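Peptidoglycan glycosyltransferase (Atopobium parvulum, PDB 4OVD) belongs to the penicillin-binding proteins, carrying a penicillin-binding protein dimerisation domain and a transpeptidase domain and also named a D,D-transpeptidase. Local coordinates at residues Thr302-Gly305 with Val306-Leu310; Val330-Asp333 with Asp334-Ser338; Val344-Met347 with Leu348-Ser351; Gln399-Gly402 with Pro403-Gly406. All blocks are in the same frame, centred on the assembly; numbering follows the deposited sequence.

Contact 1: residues Thr302-Gly305 with Val306-Leu310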
loop_
_atom_site.group_PDB
_atom_site.type_symbol
_atom_site.label_atom_id
_atom_site.label_comp_id
_atom_site.label_asym_id
_atom_site.label_seq_id
_atom_site.Cartn_x
_atom_site.Cartn_y
_atom_site.Cartn_z
ATOM N N THR A 302 -5.438 -14.926 8.955
ATOM C CA THR A 302 -6.322 -16.033 8.543
ATOM C C THR A 302 -5.718 -16.797 7.397
ATOM O O THR A 302 -5.899 -18.023 7.303
ATOM C CB THR A 302 -7.734 -15.523 8.210
ATOM O OG1 THR A 302 -7.595 -14.397 7.345
ATOM C CG2 THR A 302 -8.395 -14.936 9.419
ATOM N N SER A 303 -5.062 -16.099 6.479
ATOM C CA SER A 303 -4.370 -16.805 5.404
ATOM C C SER A 303 -3.356 -17.841 5.916
ATOM O O SER A 303 -3.271 -18.961 5.407
ATOM C CB SER A 303 -3.636 -15.824 4.529
ATOM O OG SER A 303 -4.616 -15.059 3.889
ATOM N N ILE A 304 -2.570 -17.468 6.904
ATOM C CA ILE A 304 -1.592 -18.365 7.463
ATOM C C ILE A 304 -2.198 -19.642 8.057
ATOM O O ILE A 304 -1.676 -20.720 7.814
ATOM C CB ILE A 304 -0.757 -17.622 8.522
ATOM C CG1 ILE A 304 0.102 -16.569 7.856
ATOM C CG2 ILE A 304 0.162 -18.581 9.258
ATOM C CD1 ILE A 304 0.712 -15.610 8.904
ATOM N N GLY A 305 -3.295 -19.500 8.811
ATOM C CA GLY A 305 -3.972 -20.604 9.392
ATOM C C GLY A 305 -4.563 -21.523 8.347
ATOM O O GLY A 305 -4.370 -22.752 8.346
ATOM N N VAL A 306 -5.213 -20.915 7.396
ATOM C CA VAL A 306 -5.870 -21.668 6.358
ATOM C C VAL A 306 -4.829 -22.362 5.505
ATOM O O VAL A 306 -4.925 -23.544 5.193
ATOM C CB VAL A 306 -6.726 -20.733 5.494
ATOM C CG1 VAL A 306 -7.195 -21.474 4.226
ATOM C CG2 VAL A 306 -7.927 -20.222 6.277
ATOM N N ASP A 307 -3.777 -21.643 5.158
ATOM C CA ASP A 307 -2.779 -22.244 4.307
ATOM C C ASP A 307 -2.082 -23.339 5.056
ATOM O O ASP A 307 -1.512 -24.201 4.456
ATOM C CB ASP A 307 -1.748 -21.250 3.793
ATOM C CG ASP A 307 -1.106 -21.758 2.473
ATOM O OD1 ASP A 307 -1.858 -22.091 1.477
ATOM O OD2 ASP A 307 0.129 -21.827 2.462
ATOM N N ASN A 308 -2.048 -23.281 6.375
ATOM C CA ASN A 308 -1.441 -24.398 7.127
ATOM C C ASN A 308 -2.476 -25.501 7.453
ATOM O O ASN A 308 -2.186 -26.434 8.172
ATOM C CB ASN A 308 -0.815 -23.874 8.395
ATOM C CG ASN A 308 0.613 -23.382 8.168
ATOM O OD1 ASN A 308 1.505 -24.157 8.163
ATOM N ND2 ASN A 308 0.805 -22.105 8.065
ATOM N N ASN A 309 -3.706 -25.333 6.979
ATOM C CA ASN A 309 -4.779 -26.335 7.141
ATOM C C ASN A 309 -5.156 -26.538 8.615
ATOM O O ASN A 309 -5.417 -27.642 9.085
ATOM C CB ASN A 309 -4.411 -27.673 6.492
ATOM C CG ASN A 309 -4.152 -27.582 4.954
ATOM O OD1 ASN A 309 -3.223 -28.168 4.456
ATOM N ND2 ASN A 309 -4.934 -26.822 4.246
ATOM N N LEU A 310 -5.236 -25.430 9.316
ATOM C CA LEU A 310 -5.547 -25.463 10.699
ATOM C C LEU A 310 -6.986 -25.097 10.962
ATOM O O LEU A 310 -7.472 -25.295 12.067
ATOM C CB LEU A 310 -4.635 -24.518 11.454
ATOM C CG LEU A 310 -3.148 -24.844 11.311
ATOM C CD1 LEU A 310 -2.355 -23.786 12.038
ATOM C CD2 LEU A 310 -2.735 -26.204 11.813
#

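Contact 2: residues Val330-Asp333 with Asp334-Ser338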
loop_
_atom_site.group_PDB
_atom_site.type_symbol
_atom_site.label_atom_id
_atom_site.label_comp_id
_atom_site.label_asym_id
_atom_site.label_seq_id
_atom_site.Cartn_x
_atom_site.Cartn_y
_atom_site.Cartn_z
ATOM N N VAL A 330 -7.448 -8.847 25.792
ATOM C CA VAL A 330 -7.848 -8.423 24.454
ATOM C C VAL A 330 -9.364 -8.423 24.549
ATOM O O VAL A 330 -9.951 -9.297 25.196
ATOM C CB VAL A 330 -7.327 -9.383 23.400
ATOM C CG1 VAL A 330 -7.820 -9.037 21.983
ATOM C CG2 VAL A 330 -5.830 -9.358 23.444
ATOM N N THR A 331 -9.983 -7.420 23.940
ATOM C CA THR A 331 -11.415 -7.267 23.911
ATOM C C THR A 331 -11.902 -6.790 22.537
ATOM O O THR A 331 -11.137 -6.332 21.721
ATOM C CB THR A 331 -11.907 -6.179 24.906
ATOM O OG1 THR A 331 -11.233 -4.942 24.609
ATOM C CG2 THR A 331 -11.680 -6.566 26.326
ATOM N N ASP A 332 -13.185 -6.979 22.300
ATOM C CA ASP A 332 -13.890 -6.509 21.129
ATOM C C ASP A 332 -14.863 -5.354 21.613
ATOM O O ASP A 332 -15.532 -5.469 22.669
ATOM C CB ASP A 332 -14.812 -7.637 20.558
ATOM C CG ASP A 332 -14.045 -8.826 19.896
ATOM O OD1 ASP A 332 -12.871 -8.598 19.622
ATOM O OD2 ASP A 332 -14.651 -9.948 19.595
ATOM N N ASP A 333 -14.972 -4.279 20.838
ATOM C CA ASP A 333 -15.970 -3.187 21.102
ATOM C C ASP A 333 -17.332 -3.690 20.510
ATOM O O ASP A 333 -17.609 -3.513 19.312
ATOM C CB ASP A 333 -15.503 -1.877 20.453
ATOM C CG ASP A 333 -15.361 -1.987 18.908
ATOM O OD1 ASP A 333 -15.554 -3.108 18.361
ATOM O OD2 ASP A 333 -15.005 -0.981 18.245
ATOM N N ASP A 334 -18.184 -4.299 21.344
ATOM C CA ASP A 334 -19.389 -4.977 20.827
ATOM C C ASP A 334 -20.512 -5.066 21.838
ATOM O O ASP A 334 -20.391 -4.540 22.951
ATOM C CB ASP A 334 -18.990 -6.404 20.299
ATOM C CG ASP A 334 -18.329 -7.299 21.396
ATOM O OD1 ASP A 334 -18.318 -6.925 22.596
ATOM O OD2 ASP A 334 -17.799 -8.384 21.051
ATOM N N TRP A 335 -21.550 -5.823 21.497
ATOM C CA TRP A 335 -22.769 -5.869 22.333
ATOM C C TRP A 335 -22.886 -7.034 23.296
ATOM O O TRP A 335 -23.464 -6.903 24.363
ATOM C CB TRP A 335 -24.023 -5.804 21.407
ATOM C CG TRP A 335 -24.002 -4.525 20.716
ATOM C CD1 TRP A 335 -24.316 -3.293 21.253
ATOM C CD2 TRP A 335 -23.470 -4.279 19.429
ATOM N NE1 TRP A 335 -24.008 -2.295 20.346
ATOM C CE2 TRP A 335 -23.500 -2.875 19.217
ATOM C CE3 TRP A 335 -22.954 -5.096 18.439
ATOM C CZ2 TRP A 335 -23.081 -2.291 18.028
ATOM C CZ3 TRP A 335 -22.517 -4.517 17.273
ATOM C CH2 TRP A 335 -22.589 -3.122 17.071
ATOM N N ARG A 336 -22.252 -8.137 22.950
ATOM C CA ARG A 336 -22.370 -9.353 23.726
ATOM C C ARG A 336 -21.720 -9.205 25.066
ATOM O O ARG A 336 -20.926 -8.319 25.241
ATOM C CB ARG A 336 -21.777 -10.550 22.938
ATOM C CG ARG A 336 -20.335 -10.398 22.515
ATOM C CD ARG A 336 -19.925 -11.439 21.462
ATOM N NE ARG A 336 -18.459 -11.341 21.259
ATOM C CZ ARG A 336 -17.573 -12.106 21.862
ATOM N NH1 ARG A 336 -17.988 -13.075 22.657
ATOM N NH2 ARG A 336 -16.277 -11.913 21.650
ATOM N N THR A 337 -22.164 -10.025 26.007
ATOM C CA THR A 337 -21.635 -10.070 27.345
ATOM C C THR A 337 -21.323 -11.530 27.604
ATOM O O THR A 337 -21.009 -11.924 28.708
ATOM C CB THR A 337 -22.604 -9.494 28.436
ATOM O OG1 THR A 337 -23.910 -10.076 28.311
ATOM C CG2 THR A 337 -22.719 -7.947 28.346
ATOM N N SER A 338 -21.341 -12.324 26.544
ATOM C CA SER A 338 -21.071 -13.717 26.675
ATOM C C SER A 338 -20.344 -14.115 25.416
ATOM O O SER A 338 -20.284 -13.350 24.402
ATOM C CB SER A 338 -22.400 -14.494 26.787
ATOM O OG SER A 338 -23.272 -14.124 25.689
HETATM O O HOH W 1 -17.258 -8.926 18.467
#

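Contact 3: residues Val344-Met347 with Leu348-Ser351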
loop_
_atom_site.group_PDB
_atom_site.type_symbol
_atom_site.label_atom_id
_atom_site.label_comp_id
_atom_site.label_asym_id
_atom_site.label_seq_id
_atom_site.Cartn_x
_atom_site.Cartn_y
_atom_site.Cartn_z
ATOM N N VAL A 344 -14.624 -18.601 11.472
ATOM C CA VAL A 344 -13.483 -17.792 11.117
ATOM C C VAL A 344 -14.014 -16.686 10.208
ATOM O O VAL A 344 -13.599 -15.532 10.305
ATOM C CB VAL A 344 -12.385 -18.587 10.413
ATOM C CG1 VAL A 344 -11.267 -17.645 9.925
ATOM C CG2 VAL A 344 -11.823 -19.649 11.347
ATOM N N ARG A 345 -14.891 -17.049 9.287
ATOM C CA ARG A 345 -15.570 -16.055 8.394
ATOM C C ARG A 345 -16.222 -14.941 9.253
ATOM O O ARG A 345 -16.025 -13.747 9.040
ATOM C CB ARG A 345 -16.634 -16.723 7.523
ATOM C CG ARG A 345 -17.387 -15.747 6.636
ATOM C CD ARG A 345 -18.576 -16.433 5.984
ATOM N NE ARG A 345 -18.209 -17.625 5.238
ATOM C CZ ARG A 345 -17.655 -17.589 4.033
ATOM N NH1 ARG A 345 -17.454 -16.421 3.399
ATOM N NH2 ARG A 345 -17.359 -18.724 3.424
ATOM N N GLU A 346 -16.933 -15.325 10.263
ATOM C CA GLU A 346 -17.562 -14.311 11.137
ATOM C C GLU A 346 -16.547 -13.441 11.880
ATOM O O GLU A 346 -16.783 -12.276 12.074
ATOM C CB GLU A 346 -18.457 -15.036 12.123
ATOM C CG GLU A 346 -19.134 -14.148 13.151
ATOM C CD GLU A 346 -20.025 -13.099 12.559
ATOM O OE1 GLU A 346 -20.368 -13.203 11.324
ATOM O OE2 GLU A 346 -20.341 -12.163 13.341
HETATM N N MSE A 347 -15.409 -13.988 12.314
HETATM C CA MSE A 347 -14.429 -13.169 13.058
HETATM C C MSE A 347 -13.926 -12.096 12.149
HETATM O O MSE A 347 -13.702 -10.933 12.590
HETATM C CB MSE A 347 -13.251 -14.025 13.502
HETATM C CG MSE A 347 -13.690 -15.090 14.445
HETATM SE SE MSE A 347 -12.138 -16.269 14.850
HETATM C CE MSE A 347 -13.061 -17.858 15.467
ATOM N N LEU A 348 -13.795 -12.413 10.882
ATOM C CA LEU A 348 -13.401 -11.442 9.914
ATOM C C LEU A 348 -14.509 -10.433 9.557
ATOM O O LEU A 348 -14.254 -9.283 9.416
ATOM C CB LEU A 348 -12.875 -12.139 8.687
ATOM C CG LEU A 348 -11.747 -11.428 7.984
ATOM C CD1 LEU A 348 -10.490 -11.454 8.790
ATOM C CD2 LEU A 348 -11.505 -11.918 6.579
ATOM N N ARG A 349 -15.726 -10.905 9.412
ATOM C CA ARG A 349 -16.853 -10.073 9.080
ATOM C C ARG A 349 -16.997 -8.931 10.082
ATOM O O ARG A 349 -17.010 -7.800 9.725
ATOM C CB ARG A 349 -18.099 -10.902 9.057
ATOM C CG ARG A 349 -19.325 -10.170 8.594
ATOM C CD ARG A 349 -20.585 -10.945 8.878
ATOM N NE ARG A 349 -20.898 -11.000 10.278
ATOM C CZ ARG A 349 -21.460 -10.018 10.954
ATOM N NH1 ARG A 349 -21.803 -8.888 10.363
ATOM N NH2 ARG A 349 -21.675 -10.171 12.223
ATOM N N ARG A 350 -17.053 -9.277 11.347
ATOM C CA ARG A 350 -17.117 -8.317 12.425
ATOM C C ARG A 350 -15.780 -7.779 12.969
ATOM O O ARG A 350 -15.755 -6.935 13.816
ATOM C CB ARG A 350 -17.931 -8.915 13.543
ATOM C CG ARG A 350 -17.221 -9.921 14.369
ATOM C CD ARG A 350 -17.993 -10.243 15.629
ATOM N NE ARG A 350 -19.360 -10.649 15.369
ATOM C CZ ARG A 350 -20.402 -10.253 16.069
ATOM N NH1 ARG A 350 -20.241 -9.438 17.086
ATOM N NH2 ARG A 350 -21.599 -10.676 15.757
ATOM N N SER A 351 -14.683 -8.278 12.461
ATOM C CA SER A 351 -13.381 -7.882 12.904
ATOM C C SER A 351 -13.183 -8.105 14.376
ATOM O O SER A 351 -12.950 -7.198 15.119
ATOM C CB SER A 351 -13.078 -6.459 12.523
ATOM O OG SER A 351 -11.711 -6.316 12.414
#

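Contact 4: residues Gln399-Gly402 with Pro403-Gly406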
loop_
_atom_site.group_PDB
_atom_site.type_symbol
_atom_site.label_atom_id
_atom_site.label_comp_id
_atom_site.label_asym_id
_atom_site.label_seq_id
_atom_site.Cartn_x
_atom_site.Cartn_y
_atom_site.Cartn_z
ATOM N N GLN A 399 12.492 -13.320 19.280
ATOM C CA GLN A 399 12.301 -12.158 20.140
ATOM C C GLN A 399 10.863 -12.129 20.698
ATOM O O GLN A 399 10.524 -11.257 21.499
ATOM C CB GLN A 399 12.536 -10.864 19.361
ATOM C CG GLN A 399 13.898 -10.629 18.738
ATOM C CD GLN A 399 13.897 -9.321 17.904
ATOM O OE1 GLN A 399 13.261 -9.237 16.856
ATOM N NE2 GLN A 399 14.649 -8.314 18.356
ATOM N N TYR A 400 10.009 -13.076 20.311
ATOM C CA TYR A 400 8.635 -13.051 20.803
ATOM C C TYR A 400 8.625 -13.247 22.293
ATOM O O TYR A 400 9.431 -13.961 22.871
ATOM C CB TYR A 400 7.740 -14.152 20.183
ATOM C CG TYR A 400 7.148 -13.904 18.793
ATOM C CD1 TYR A 400 7.843 -13.219 17.822
ATOM C CD2 TYR A 400 5.948 -14.519 18.412
ATOM C CE1 TYR A 400 7.335 -13.048 16.535
ATOM C CE2 TYR A 400 5.417 -14.329 17.133
ATOM C CZ TYR A 400 6.126 -13.612 16.186
ATOM O OH TYR A 400 5.653 -13.479 14.902
ATOM N N GLU A 401 7.671 -12.612 22.914
ATOM C CA GLU A 401 7.502 -12.786 24.305
ATOM C C GLU A 401 6.082 -13.269 24.482
ATOM O O GLU A 401 5.366 -13.555 23.495
ATOM C CB GLU A 401 7.857 -11.503 25.045
ATOM C CG GLU A 401 7.176 -10.262 24.511
ATOM C CD GLU A 401 7.720 -8.995 25.143
ATOM O OE1 GLU A 401 8.857 -9.043 25.693
ATOM O OE2 GLU A 401 7.020 -7.956 25.048
ATOM N N GLY A 402 5.666 -13.337 25.728
ATOM C CA GLY A 402 4.358 -13.835 26.069
ATOM C C GLY A 402 3.206 -13.445 25.193
ATOM O O GLY A 402 2.539 -14.320 24.678
ATOM N N PRO A 403 2.961 -12.127 25.030
ATOM C CA PRO A 403 1.789 -11.648 24.250
ATOM C C PRO A 403 1.982 -11.300 22.783
ATOM O O PRO A 403 1.037 -10.871 22.157
ATOM C CB PRO A 403 1.418 -10.322 24.965
ATOM C CG PRO A 403 2.677 -9.872 25.664
ATOM C CD PRO A 403 3.636 -11.037 25.764
ATOM N N THR A 404 3.179 -11.488 22.257
ATOM C CA THR A 404 3.523 -11.045 20.931
ATOM C C THR A 404 2.665 -11.628 19.813
ATOM O O THR A 404 2.070 -10.875 19.018
ATOM C CB THR A 404 4.991 -11.340 20.624
ATOM O OG1 THR A 404 5.842 -10.828 21.681
ATOM C CG2 THR A 404 5.366 -10.743 19.341
ATOM N N GLY A 405 2.600 -12.955 19.744
ATOM C CA GLY A 405 1.842 -13.596 18.702
ATOM C C GLY A 405 0.379 -13.188 18.750
ATOM O O GLY A 405 -0.199 -12.781 17.779
ATOM N N GLY A 406 -0.224 -13.294 19.914
ATOM C CA GLY A 406 -1.658 -12.937 20.043
ATOM C C GLY A 406 -1.993 -11.554 19.614
ATOM O O GLY A 406 -3.042 -11.308 19.002
HETATM O O HOH W 2 3.697 -14.751 21.552
HETATM O O HOH W 3 0.687 -14.579 22.402
#

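Contact 1: residues Thr302-Gly305 with Val306-Leu310
The amide of N308 is the flat group to start with: the carbonyl oxygen of I304 lies only 8° out of its plane, and ND2 donates to it, with N308 ND2 and I304 O 2.9 Å apart. The oxygen has a second donor, the backbone N of the same N308, at 3.0 Å from I304 O by a more bent bond. The two N-H groups come in from opposite faces of the I304 carbonyl plane, so one oxygen is gripped by both the main chain and the side chain of one residue. That is possible because CG of N308 stands beside its own backbone N (chi1 -86°), folding the amide back over the last turn and alongside I304, with which it runs in the same direction; I304 CG2 passes 3.8 Å from N308 ND2. Behind this, ordinary helical bonds run from V306 N to T302 O (3.0 Å) and from D307 N to S303 O (2.7 Å). The helix then stops in a Schellman motif. N309 takes a positive phi of 64°, while L310 N returns to G305 O at 3.0 Å and N309 N to V306 O at 2.8 Å. CB of L310 packs 3.6 Å from G305 O. The hydroxyls of T302 and S303 and the carboxylate of D307 work elsewhere, bonding to E464, V299 and T460 respectively. V306 and S303 rest on helix 458-474, while I304 reaches I373 of helix 366-375 and I364 of helix 353-364.

Contact 2: residues Val330-Asp333 with Asp334-Ser338
D332 keeps CG beside its own backbone N (chi1 -70°), while R336 swings CG between backbone N and carbonyl carbon (chi1 57°) and then runs extended as far as NE, which carries its guanidinium back to the D332 carboxylate. With D334, whose CG takes the same position as that of R336, they form a salt-bridge network closing the surface loop that follows strand 328-331. R336 NH2 donates to D332 OD2 over 3.3 Å; the oxygen lies at the guanidinium edge, almost in its plane, yet is itself met from above the plane of its carboxylate. On the other nitrogen, R336 NE makes a weak bond to D334 OD2 at 3.0 Å. Two carboxylates are thereby drawn together, D332 OD2 and D334 OD2 being 3.8 Å apart, with their planes nearly perpendicular. The arginine probably offsets this repulsion, and a water, donating to both D334 OD2 (2.7 Å) and D332 OD2 (3.0 Å), would be expected to ease it further. D332 is also tied to S352 OG and V354 N, whereas R336 reaches the carbonyls of I319 and P320, so the network joins the loop to its neighbours. Farther along the loop, R336 NH1 donates to S338 O at 2.9 Å.

Contact 3: residues Val344-Met347 with Leu348-Ser351
V344 and L348 open a short run of i to i+4 helical bonds, L348 N to V344 O at 3.2 Å, followed by R349 N to R345 O and the nearly straight R350 N to E346 O. On the outer side of this turn E346 holds two arginines at once. Its CG is anti to the backbone N (chi1 177°) and the chain then bends at chi2, which lays the carboxylate alongside R349, the two flat groups 29° from coplanar. R349 meets it side-on through two nitrogens: NH2 donates to OE2 of E346 on the syn lone pair at 2.6 Å, and NE faces OE1 of E346 at a modelled 2.5 Å, too short to take at face value. R350 arrives from the other direction, its plane turned 61° to the carboxylate. R350 NE reaches E346 OE2 on the anti side at 2.7 Å, and R350 NH2 adds a weak bond to the same oxygen. OE2 thus carries donors from both arginines, which would be expected to favour a charged carboxylate. R349 NH1 goes on to E474 O, while R345 turns to D466. On the inner side, V344 and L348 pack on M467, and the selenomethionine M347 on F317. The helix ends in a Schellman motif: S351 has positive phi, S352 N returns to M347 O and S351 N weakly to L348 O. S351 begins the S-x-N signature of penicillin-binding proteins, and its OG bonds K298 of S-x-x-K and K490 of K-T-G, the three motifs that meet in this family's active-site cleft.

Contact 4: residues Gln399-Gly402 with Pro403-Gly406
A beta turn from E401 to T404, with G402 and P403 at its corner, leads the chain into helix 404-408, and Y400 just before it folds over the helix start. Two bonds fix the turn. E401 N donates almost straight (173°) to T404 OG1, 2.8 Å away, and in return T404 N donates to E401 O at 3.3 Å, coming from well above the carbonyl plane. A main-chain N-H and a carbonyl of E401 are therefore both used by one threonine. The rotation of T404 (chi1 -51°) makes this possible, for it sets OG1 beside its own backbone N and sends CG2 the other way, to the Y400 ring. There the methyl makes a CH-pi contact: T404 CG2 lies 3.8 Å from the centroid of the Y400 ring, only 14° off the ring normal, over one face. The two side chains cross at about a right angle. E401 brings its CG within 3.2 Å of T404 OG1, a snug approach, and to 3.8 Å from CD of P403. Y400 also rests on F369 and A370 of helix 366-375. Two waters finish the join: one accepts from G405 N and sits 2.8 Å from E401 O; the other runs from G402 O to G406 N. T404 N is met by a carbonyl directly, and the next two N-H groups, of G405 and G406, through water; the positive end of the short helix dipole would be expected to favour these carbonyl and water acceptors.

How the contacts relate
Along the chain the contacts come in numerical order, all within the transpeptidase domain. Contacts 1 and 3 are on helices 298-307 and 344-350, which touch: T302 CG2 lies 4.0 Å from V344 CG1 and 4.1 Å from L348 CD1, with centres about 15 Å apart. Contact 2 runs from the end of strand 328-331 into the loop before strand 340-343, its centre about 14 Å from that of contact 3 but not touching it. Contact 4, at the start of helix 404-408, touches none of the others; its nearest atoms are about 6 Å from contact 2 and about 8 Å from contact 1. Contacts 1 and 4 both pack on helix 366-375.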